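Local coordinates for protein MgGH51 (Meripilus giganteus, PDB 6ZPV) that probably hydrolyses terminal alpha-L-arabinofuranosyl groups from arabinose-containing polysaccharides, as a fungal alpha-L-arabinofuranosidase of glycoside hydrolase family 51, at residues F345-N350 with R378-T383; Y361-F366 with P388-V393; S396-V401 with T424-E429. All coordinates share one frame; numbering follows the deposited sequence.

Contact 1 of 3, residues F345-N350 with R378-T383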
loop_
_atom_site.group_PDB
_atom_site.type_symbol
_atom_site.label_atom_id
_atom_site.label_comp_id
_atom_site.label_asym_id
_atom_site.label_seq_id
_atom_site.Cartn_x
_atom_site.Cartn_y
_atom_site.Cartn_z
ATOM N N PHE A 345 4.344 -15.037 9.161
ATOM C CA PHE A 345 5.310 -14.981 8.045
ATOM C C PHE A 345 6.180 -13.711 8.210
ATOM O O PHE A 345 5.629 -12.624 8.325
ATOM C CB PHE A 345 4.557 -14.867 6.716
ATOM C CG PHE A 345 3.602 -15.987 6.407
ATOM C CD1 PHE A 345 4.062 -17.249 6.105
ATOM C CD2 PHE A 345 2.256 -15.780 6.530
ATOM C CE1 PHE A 345 3.163 -18.269 5.843
ATOM C CE2 PHE A 345 1.368 -16.837 6.334
ATOM C CZ PHE A 345 1.816 -18.067 5.969
ATOM N N VAL A 346 7.487 -13.902 8.117
ATOM C CA VAL A 346 8.449 -12.807 8.132
ATOM C C VAL A 346 9.382 -12.966 6.939
ATOM O O VAL A 346 9.912 -14.091 6.716
ATOM C CB VAL A 346 9.233 -12.687 9.458
ATOM C CG1 VAL A 346 10.442 -11.787 9.321
ATOM C CG2 VAL A 346 8.293 -12.256 10.568
ATOM N N GLU A 347 9.566 -11.878 6.191
ATOM C CA GLU A 347 10.455 -11.898 5.024
ATOM C C GLU A 347 11.794 -11.263 5.398
ATOM O O GLU A 347 11.836 -10.183 6.013
ATOM C CB GLU A 347 9.768 -11.168 3.848
ATOM C CG GLU A 347 10.547 -11.246 2.548
ATOM C CD GLU A 347 9.727 -10.971 1.312
ATOM O OE1 GLU A 347 8.524 -10.703 1.439
ATOM O OE2 GLU A 347 10.348 -11.040 0.179
ATOM N N VAL A 348 12.895 -11.937 5.031
ATOM C CA VAL A 348 14.232 -11.519 5.490
ATOM C C VAL A 348 14.851 -10.678 4.367
ATOM O O VAL A 348 15.429 -11.224 3.393
ATOM C CB VAL A 348 15.054 -12.746 5.889
ATOM C CG1 VAL A 348 16.462 -12.340 6.322
ATOM C CG2 VAL A 348 14.333 -13.516 6.981
ATOM N N GLY A 349 14.743 -9.355 4.483
ATOM C CA GLY A 349 15.279 -8.459 3.461
ATOM C C GLY A 349 14.288 -8.210 2.323
ATOM O O GLY A 349 13.091 -8.516 2.444
ATOM N N ASN A 350 14.818 -7.624 1.257
ATOM C CA ASN A 350 14.047 -7.426 0.006
ATOM C C ASN A 350 15.027 -7.627 -1.141
ATOM O O ASN A 350 16.099 -6.991 -1.204
ATOM C CB ASN A 350 13.458 -6.027 -0.098
ATOM C CG ASN A 350 12.673 -5.852 -1.377
ATOM O OD1 ASN A 350 11.670 -6.555 -1.560
ATOM N ND2 ASN A 350 13.125 -4.978 -2.285
ATOM N N ARG A 378 7.250 -18.587 10.015
ATOM C CA ARG A 378 7.860 -19.075 8.786
ATOM C C ARG A 378 8.642 -17.943 8.122
ATOM O O ARG A 378 8.081 -16.896 7.795
ATOM C CB ARG A 378 6.805 -19.636 7.828
ATOM C CG ARG A 378 7.350 -20.457 6.678
ATOM C CD ARG A 378 6.273 -20.901 5.693
ATOM N NE ARG A 378 6.718 -21.959 4.792
ATOM C CZ ARG A 378 6.361 -23.227 4.846
ATOM N NH1 ARG A 378 5.628 -23.701 5.853
ATOM N NH2 ARG A 378 6.845 -24.070 3.902
ATOM N N PHE A 379 9.933 -18.142 7.923
ATOM C CA PHE A 379 10.827 -17.129 7.361
ATOM C C PHE A 379 10.989 -17.310 5.866
ATOM O O PHE A 379 11.272 -18.419 5.371
ATOM C CB PHE A 379 12.179 -17.112 8.089
ATOM C CG PHE A 379 12.033 -16.613 9.517
ATOM C CD1 PHE A 379 12.010 -15.242 9.768
ATOM C CD2 PHE A 379 11.804 -17.474 10.567
ATOM C CE1 PHE A 379 11.791 -14.748 11.047
ATOM C CE2 PHE A 379 11.550 -16.981 11.836
ATOM C CZ PHE A 379 11.532 -15.629 12.078
ATOM N N ILE A 380 10.879 -16.212 5.121
ATOM C CA ILE A 380 10.886 -16.227 3.637
ATOM C C ILE A 380 12.195 -15.616 3.134
ATOM O O ILE A 380 12.528 -14.464 3.489
ATOM C CB ILE A 380 9.678 -15.444 3.099
ATOM C CG1 ILE A 380 8.347 -15.906 3.670
ATOM C CG2 ILE A 380 9.696 -15.471 1.609
ATOM C CD1 ILE A 380 7.222 -14.953 3.513
ATOM N N ALA A 381 12.902 -16.358 2.278
ATOM C CA ALA A 381 14.149 -15.931 1.650
ATOM C C ALA A 381 13.850 -15.122 0.374
ATOM O O ALA A 381 12.852 -15.390 -0.321
ATOM C CB ALA A 381 15.004 -17.136 1.370
ATOM N N THR A 382 14.792 -14.229 0.032
ATOM C CA THR A 382 14.554 -13.305 -1.062
ATOM C C THR A 382 15.559 -13.411 -2.198
ATOM O O THR A 382 15.425 -12.699 -3.212
ATOM C CB THR A 382 14.577 -11.857 -0.532
ATOM O OG1 THR A 382 15.938 -11.579 -0.225
ATOM C CG2 THR A 382 13.642 -11.636 0.628
ATOM N N THR A 383 16.592 -14.250 -2.067
ATOM C CA THR A 383 17.449 -14.567 -3.185
ATOM C C THR A 383 16.658 -15.408 -4.228
ATOM O O THR A 383 15.567 -15.913 -3.926
ATOM C CB THR A 383 18.706 -15.301 -2.700
ATOM O OG1 THR A 383 18.377 -16.174 -1.606
ATOM C CG2 THR A 383 19.780 -14.317 -2.281
#
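Val346 and Phe379 run alongside each other from neighbouring parallel strands. The ring offers its CD1-CE1 side, and Val346 CB comes within 3.6 Å of Phe379 CE1, with Val346 CG1 almost as near. Phe379 takes up this position with its CG opposite its own carbonyl carbon (chi1 -68°). Val348 CG2 meets the same ring obliquely at CD1. Beneath the side chains the backbones are joined by three bonds. Val346 N reaches Arg378 O, and Ile380 N gives a 2.8 Å bond to Val346 O. Val348 N closes the series on Ile380 O, the straightest of the three at 172°. This is the classical beta-alpha-beta unit of a (beta/alpha)8 barrel: strands 345-348 and 378-381 are neighbours linked through helix 359-373, whose Leu370 and Gln371 pack on Phe379. Phe345, Glu347, Arg378 and Ile380 turn to the other face, into the barrel. Glu347 can be followed outward there. Its CB leads to a CG set opposite the backbone N (chi1 -174°), and this CG rests 3.7 Å from Thr382 CG2. CD passes the same methyl, and OE2 approaches Thr382 CG2 to 3.4 Å, an apolar flank for a buried carboxylate whose OE1 makes a salt bridge with Arg226 and whose OE2 also lies close to the carboxylate of Asp398. The methyl of Thr382 is shared, since Val348 O also lies 3.3 Å from Thr382 CG2, while the threonine hydroxyl bonds to Asp352. At the far end of the strands Phe345 CD1 lies 4.0 Å from Arg378 CB, ring and aliphatic chain running alongside each other, and the extended arginine carries its NE on to Ser396.

Contact 2 of 3, residues Y361-F366 with P388-V393. With MAN (alpha-D-mannopyranose), chain B.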
loop_
_atom_site.group_PDB
_atom_site.type_symbol
_atom_site.label_atom_id
_atom_site.label_comp_id
_atom_site.label_asym_id
_atom_site.label_seq_id
_atom_site.Cartn_x
_atom_site.Cartn_y
_atom_site.Cartn_z
ATOM N N TYR A 361 25.393 -15.466 4.658
ATOM C CA TYR A 361 25.685 -15.237 6.078
ATOM C C TYR A 361 24.618 -14.359 6.719
ATOM O O TYR A 361 24.348 -14.486 7.906
ATOM C CB TYR A 361 27.126 -14.753 6.354
ATOM C CG TYR A 361 27.481 -13.330 5.963
ATOM C CD1 TYR A 361 26.973 -12.249 6.661
ATOM C CD2 TYR A 361 28.358 -13.049 4.937
ATOM C CE1 TYR A 361 27.333 -10.938 6.324
ATOM C CE2 TYR A 361 28.716 -11.769 4.582
ATOM C CZ TYR A 361 28.236 -10.708 5.308
ATOM O OH TYR A 361 28.606 -9.423 4.920
ATOM N N ARG A 362 24.065 -13.404 5.963
ATOM C CA ARG A 362 23.015 -12.551 6.520
ATOM C C ARG A 362 21.746 -13.390 6.846
ATOM O O ARG A 362 21.227 -13.320 7.983
ATOM C CB ARG A 362 22.705 -11.359 5.621
ATOM C CG ARG A 362 23.905 -10.444 5.446
ATOM C CD ARG A 362 23.633 -9.198 4.602
ATOM N NE ARG A 362 23.305 -9.475 3.201
ATOM C CZ ARG A 362 22.143 -9.332 2.576
ATOM N NH1 ARG A 362 21.031 -9.009 3.229
ATOM N NH2 ARG A 362 22.083 -9.487 1.275
ATOM N N TRP A 363 21.280 -14.138 5.864
ATOM C CA TRP A 363 20.188 -15.100 6.101
ATOM C C TRP A 363 20.552 -16.037 7.245
ATOM O O TRP A 363 19.727 -16.258 8.156
ATOM C CB TRP A 363 19.950 -15.921 4.811
ATOM C CG TRP A 363 19.055 -17.115 5.007
ATOM C CD1 TRP A 363 19.429 -18.387 5.288
ATOM C CD2 TRP A 363 17.615 -17.121 4.990
ATOM N NE1 TRP A 363 18.350 -19.183 5.472
ATOM C CE2 TRP A 363 17.221 -18.432 5.286
ATOM C CE3 TRP A 363 16.616 -16.153 4.791
ATOM C CZ2 TRP A 363 15.890 -18.819 5.358
ATOM C CZ3 TRP A 363 15.305 -16.535 4.869
ATOM C CH2 TRP A 363 14.940 -17.856 5.146
ATOM N N HIS A 364 21.713 -16.669 7.216
ATOM C CA HIS A 364 22.024 -17.633 8.278
ATOM C C HIS A 364 21.936 -16.968 9.646
ATOM O O HIS A 364 21.301 -17.528 10.569
ATOM C CB HIS A 364 23.416 -18.212 8.070
ATOM C CG HIS A 364 23.807 -19.136 9.190
ATOM N ND1 HIS A 364 24.336 -18.674 10.391
ATOM C CD2 HIS A 364 23.624 -20.451 9.338
ATOM C CE1 HIS A 364 24.531 -19.717 11.206
ATOM N NE2 HIS A 364 24.112 -20.761 10.608
ATOM N N ASP A 365 22.562 -15.823 9.792
ATOM C CA ASP A 365 22.657 -15.253 11.150
ATOM C C ASP A 365 21.292 -14.667 11.599
ATOM O O ASP A 365 20.907 -14.861 12.739
ATOM C CB ASP A 365 23.776 -14.211 11.227
ATOM C CG ASP A 365 25.175 -14.796 11.038
ATOM O OD1 ASP A 365 25.313 -16.034 10.907
ATOM O OD2 ASP A 365 26.129 -14.007 11.102
ATOM N N PHE A 366 20.586 -13.997 10.685
ATOM C CA PHE A 366 19.249 -13.515 11.036
ATOM C C PHE A 366 18.334 -14.649 11.335
ATOM O O PHE A 366 17.656 -14.595 12.375
ATOM C CB PHE A 366 18.661 -12.610 9.930
ATOM C CG PHE A 366 19.008 -11.142 10.005
ATOM C CD1 PHE A 366 20.215 -10.675 9.505
ATOM C CD2 PHE A 366 18.146 -10.272 10.611
ATOM C CE1 PHE A 366 20.538 -9.332 9.612
ATOM C CE2 PHE A 366 18.471 -8.917 10.728
ATOM C CZ PHE A 366 19.653 -8.456 10.216
ATOM N N PRO A 388 22.076 -18.528 -4.292
ATOM C CA PRO A 388 22.964 -19.460 -3.624
ATOM C C PRO A 388 22.217 -20.369 -2.680
ATOM O O PRO A 388 21.095 -20.114 -2.258
ATOM C CB PRO A 388 23.850 -18.504 -2.802
ATOM C CG PRO A 388 22.961 -17.319 -2.508
ATOM C CD PRO A 388 22.129 -17.155 -3.766
ATOM N N VAL A 389 22.907 -21.407 -2.264
ATOM C CA VAL A 389 22.362 -22.381 -1.319
ATOM C C VAL A 389 22.426 -21.824 0.109
ATOM O O VAL A 389 23.468 -21.402 0.559
ATOM C CB VAL A 389 23.154 -23.662 -1.399
ATOM C CG1 VAL A 389 22.569 -24.660 -0.410
ATOM C CG2 VAL A 389 23.209 -24.181 -2.839
ATOM N N LEU A 390 21.276 -21.723 0.764
ATOM C CA LEU A 390 21.138 -21.125 2.086
ATOM C C LEU A 390 21.058 -22.133 3.217
ATOM O O LEU A 390 20.527 -23.222 3.021
ATOM C CB LEU A 390 19.937 -20.200 2.134
ATOM C CG LEU A 390 19.904 -19.101 1.078
ATOM C CD1 LEU A 390 18.579 -18.322 1.178
ATOM C CD2 LEU A 390 21.077 -18.152 1.213
ATOM N N SER A 391 21.550 -21.727 4.384
ATOM C CA SER A 391 21.454 -22.491 5.631
ATOM C C SER A 391 20.986 -21.517 6.702
ATOM O O SER A 391 21.596 -20.463 6.891
ATOM C CB SER A 391 22.830 -23.027 5.983
ATOM O OG SER A 391 22.755 -23.678 7.219
ATOM N N PRO A 392 19.920 -21.812 7.474
ATOM C CA PRO A 392 19.080 -23.007 7.340
ATOM C C PRO A 392 18.327 -23.045 6.004
ATOM O O PRO A 392 18.165 -22.054 5.303
ATOM C CB PRO A 392 18.113 -22.855 8.551
ATOM C CG PRO A 392 17.999 -21.406 8.764
ATOM C CD PRO A 392 19.375 -20.898 8.482
ATOM N N VAL A 393 17.865 -24.236 5.658
ATOM C CA VAL A 393 17.074 -24.453 4.418
ATOM C C VAL A 393 15.829 -23.595 4.508
ATOM O O VAL A 393 15.066 -23.647 5.475
ATOM C CB VAL A 393 16.725 -25.936 4.230
ATOM C CG1 VAL A 393 15.785 -26.107 3.013
ATOM C CG2 VAL A 393 17.946 -26.791 4.063
HETATM C C1 MAN B . 27.260 -24.989 -5.669
HETATM C C2 MAN B . 28.731 -25.349 -5.563
HETATM C C3 MAN B . 28.965 -26.819 -5.100
HETATM C C4 MAN B . 28.181 -27.075 -3.844
HETATM C C5 MAN B . 26.690 -26.729 -4.030
HETATM C C6 MAN B . 25.870 -26.999 -2.729
HETATM O O2 MAN B . 29.376 -24.450 -4.618
HETATM O O3 MAN B . 30.332 -26.997 -4.807
HETATM O O4 MAN B . 28.342 -28.442 -3.451
HETATM O O5 MAN B . 26.597 -25.365 -4.470
HETATM O O6 MAN B . 26.273 -26.014 -1.736
#
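A loop that lines a glycan site packs here against an outer helix of the barrel: Trp363 and His364, on helix 359-373, receive Leu390, Ser391 and Pro392 of the segment 388-393. Trp363 CG stands opposite its backbone N (chi1 168°), which sends the indole to the loop. The indole is anchored at its nitrogen by a bond from Trp363 NE1 to Pro392 O, 2.9 Å long and using a carbonyl lone pair in the C=O plane, though the N-H...O angle is only 153° and the oxygen sits a little out of the indole plane. Leu390 arrives from above. Its CD1 stands 4.0 Å from the centroid of the five-membered ring of Trp363, nearly on the ring normal, in a CH-pi contact, while Leu390 CB lies 3.7 Å from Trp363 CD1. The peptide between Ser391 and Pro392 is cis, which puts Ser391 O and Pro392 CD on the same side of it, and both turn to the helix. Ser391 O comes 3.1 Å from His364 CB and lies at the edge of the imidazole; Pro392 CD reaches Trp363 NE1 at 3.6 Å. The imidazole's rotation is set from its other side by His364 ND1, which bonds to Asp365 OD1 within the ring plane. Inward, Trp363 and Leu390 both rest on Ala381 of strand 378-381. The loop joining strands 378-381 and 396-403 thus rests on helix 359-373 and the barrel wall, with Val389 and Val393 turned to the sugars, Val389 CG2 lying 3.7 Å from O6 of the mannose.

Contact 3 of 3, residues S396-V401 with T424-E429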
loop_
_atom_site.group_PDB
_atom_site.type_symbol
_atom_site.label_atom_id
_atom_site.label_comp_id
_atom_site.label_asym_id
_atom_site.label_seq_id
_atom_site.Cartn_x
_atom_site.Cartn_y
_atom_site.Cartn_z
ATOM N N SER A 396 10.383 -21.100 2.546
ATOM C CA SER A 396 9.699 -20.342 1.487
ATOM C C SER A 396 10.680 -19.411 0.789
ATOM O O SER A 396 11.648 -18.902 1.424
ATOM C CB SER A 396 8.574 -19.554 2.051
ATOM O OG SER A 396 7.545 -20.312 2.643
ATOM N N TYR A 397 10.371 -19.113 -0.458
ATOM C CA TYR A 397 11.036 -18.082 -1.266
ATOM C C TYR A 397 9.990 -17.107 -1.816
ATOM O O TYR A 397 8.871 -17.531 -2.158
ATOM C CB TYR A 397 11.765 -18.682 -2.471
ATOM C CG TYR A 397 13.153 -19.204 -2.165
ATOM C CD1 TYR A 397 14.222 -18.315 -2.102
ATOM C CD2 TYR A 397 13.456 -20.536 -1.956
ATOM C CE1 TYR A 397 15.513 -18.717 -1.865
ATOM C CE2 TYR A 397 14.748 -20.953 -1.699
ATOM C CZ TYR A 397 15.799 -20.047 -1.658
ATOM O OH TYR A 397 17.076 -20.478 -1.484
ATOM N N ASP A 398 10.381 -15.832 -1.941
ATOM C CA ASP A 398 9.630 -14.765 -2.578
ATOM C C ASP A 398 10.165 -14.582 -3.998
ATOM O O ASP A 398 11.367 -14.285 -4.176
ATOM C CB ASP A 398 9.722 -13.459 -1.792
ATOM C CG ASP A 398 8.882 -12.319 -2.357
ATOM O OD1 ASP A 398 8.165 -12.596 -3.365
ATOM O OD2 ASP A 398 8.974 -11.175 -1.839
ATOM N N VAL A 399 9.300 -14.782 -4.990
ATOM C CA VAL A 399 9.613 -14.643 -6.435
ATOM C C VAL A 399 8.925 -13.404 -6.967
ATOM O O VAL A 399 7.699 -13.225 -6.777
ATOM C CB VAL A 399 9.143 -15.922 -7.169
ATOM C CG1 VAL A 399 9.452 -15.857 -8.641
ATOM C CG2 VAL A 399 9.693 -17.177 -6.547
ATOM N N HIS A 400 9.667 -12.542 -7.673
ATOM C CA HIS A 400 9.128 -11.323 -8.294
ATOM C C HIS A 400 9.268 -11.417 -9.804
ATOM O O HIS A 400 10.324 -11.820 -10.274
ATOM C CB HIS A 400 9.903 -10.068 -7.828
ATOM C CG HIS A 400 9.860 -9.841 -6.351
ATOM N ND1 HIS A 400 10.635 -8.861 -5.753
ATOM C CD2 HIS A 400 9.159 -10.439 -5.364
ATOM C CE1 HIS A 400 10.395 -8.900 -4.455
ATOM N NE2 HIS A 400 9.507 -9.837 -4.169
ATOM N N VAL A 401 8.274 -10.962 -10.553
ATOM C CA VAL A 401 8.427 -10.860 -12.028
ATOM C C VAL A 401 7.617 -9.685 -12.580
ATOM O O VAL A 401 6.402 -9.589 -12.336
ATOM C CB VAL A 401 8.100 -12.185 -12.740
ATOM C CG1 VAL A 401 6.657 -12.640 -12.558
ATOM C CG2 VAL A 401 8.464 -12.074 -14.210
ATOM N N THR A 424 7.495 -23.769 -0.023
ATOM C CA THR A 424 6.396 -23.012 -0.581
ATOM C C THR A 424 6.921 -21.698 -1.165
ATOM O O THR A 424 7.966 -21.193 -0.783
ATOM C CB THR A 424 5.287 -22.806 0.449
ATOM O OG1 THR A 424 5.793 -22.059 1.547
ATOM C CG2 THR A 424 4.651 -24.075 0.912
ATOM N N TYR A 425 6.137 -21.141 -2.074
ATOM C CA TYR A 425 6.533 -20.002 -2.902
ATOM C C TYR A 425 5.533 -18.877 -2.772
ATOM O O TYR A 425 4.298 -19.116 -2.838
ATOM C CB TYR A 425 6.754 -20.443 -4.343
ATOM C CG TYR A 425 7.888 -21.430 -4.481
ATOM C CD1 TYR A 425 9.200 -21.003 -4.591
ATOM C CD2 TYR A 425 7.707 -22.800 -4.347
ATOM C CE1 TYR A 425 10.259 -21.889 -4.627
ATOM C CE2 TYR A 425 8.759 -23.724 -4.365
ATOM C CZ TYR A 425 10.053 -23.249 -4.511
ATOM O OH TYR A 425 11.127 -24.091 -4.561
ATOM N N PHE A 426 6.053 -17.689 -2.611
ATOM C CA PHE A 426 5.264 -16.443 -2.509
ATOM C C PHE A 426 5.579 -15.635 -3.764
ATOM O O PHE A 426 6.740 -15.268 -3.994
ATOM C CB PHE A 426 5.782 -15.685 -1.289
ATOM C CG PHE A 426 5.248 -14.300 -1.038
ATOM C CD1 PHE A 426 4.010 -13.923 -1.475
ATOM C CD2 PHE A 426 5.996 -13.383 -0.296
ATOM C CE1 PHE A 426 3.493 -12.665 -1.179
ATOM C CE2 PHE A 426 5.489 -12.127 0.022
ATOM C CZ PHE A 426 4.219 -11.788 -0.416
ATOM N N GLU A 427 4.584 -15.371 -4.625
ATOM C CA GLU A 427 4.776 -14.492 -5.775
ATOM C C GLU A 427 4.535 -13.064 -5.273
ATOM O O GLU A 427 3.429 -12.510 -5.449
ATOM C CB GLU A 427 3.850 -14.886 -6.917
ATOM C CG GLU A 427 4.313 -14.321 -8.246
ATOM C CD GLU A 427 5.352 -15.131 -8.986
ATOM O OE1 GLU A 427 5.699 -16.242 -8.571
ATOM O OE2 GLU A 427 5.837 -14.620 -10.070
ATOM N N GLY A 428 5.540 -12.511 -4.570
ATOM C CA GLY A 428 5.312 -11.305 -3.783
ATOM C C GLY A 428 5.207 -10.027 -4.557
ATOM O O GLY A 428 4.759 -9.006 -4.017
ATOM N N GLU A 429 5.671 -10.036 -5.825
ATOM C CA GLU A 429 5.442 -8.918 -6.738
ATOM C C GLU A 429 5.287 -9.533 -8.130
ATOM O O GLU A 429 6.194 -10.229 -8.603
ATOM C CB GLU A 429 6.657 -7.958 -6.801
ATOM C CG GLU A 429 6.979 -7.297 -5.465
ATOM C CD GLU A 429 8.209 -6.423 -5.427
ATOM O OE1 GLU A 429 8.603 -5.866 -6.514
ATOM O OE2 GLU A 429 8.825 -6.314 -4.344
#
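Ser396 OG donates a 2.7 Å hydrogen bond to Thr424 OG1 at one end of this parallel pair, and Arg378 NE also bonds to the serine oxygen. Asp398 CG stands opposite its backbone N (chi1 -176°), bringing OD1 to Gly428 N in a bent 2.9 Å bond, on the syn side but tilted from the carboxylate plane; Asp398 OD2 takes His400 NE2 at 2.7 Å from above that plane. With ND1 bonded to Glu351, the ring is held at both nitrogens. Over one face of it Glu429 is laid, its CG 3.7 Å from the ring centroid and its carboxylate stacked 24° from the ring plane. Glu429 itself is held by Arg226 and Tyr402, a setting consistent with the strand-seven end where clan GH-A relatives carry their nucleophile. Among backbone bonds, Val399 N to Phe426 O is 2.8 Å; an inverse gamma turn centred on Glu427 then interrupts the ladder, which resumes with Val401 N on Glu429 O. Phe426 CD2 lies 3.7 Å from Asp398 CG, and on the reverse face Tyr397 CB touches Tyr425 CD1. Within the barrel wall, strand 378-381 borders strand 396-403, and strand 474-479 borders strand 424-432.

How the contacts relate
Contacts 1 and 3 are buried strand pairs of one eight-stranded parallel barrel, made continuous by the adjacency of strands 378-381 and 396-403. Contact 2 is more peripheral and only partly buried, tying the helix inside the crossover of contact 1 to the loop that leads into contact 3. It meets contact 1 where Trp363 lies on Ala381, and contact 3 where Leu390 approaches Tyr397. The chemistry follows position: indole, leucine and cis-proline beside a glycan in contact 2, mostly apolar side chains over a regular ladder in contact 1, and a dense polar network in contact 3. Within the barrel, Glu347 OE2 and Asp398 OD2 are 2.4 Å apart, where a proton is probably shared.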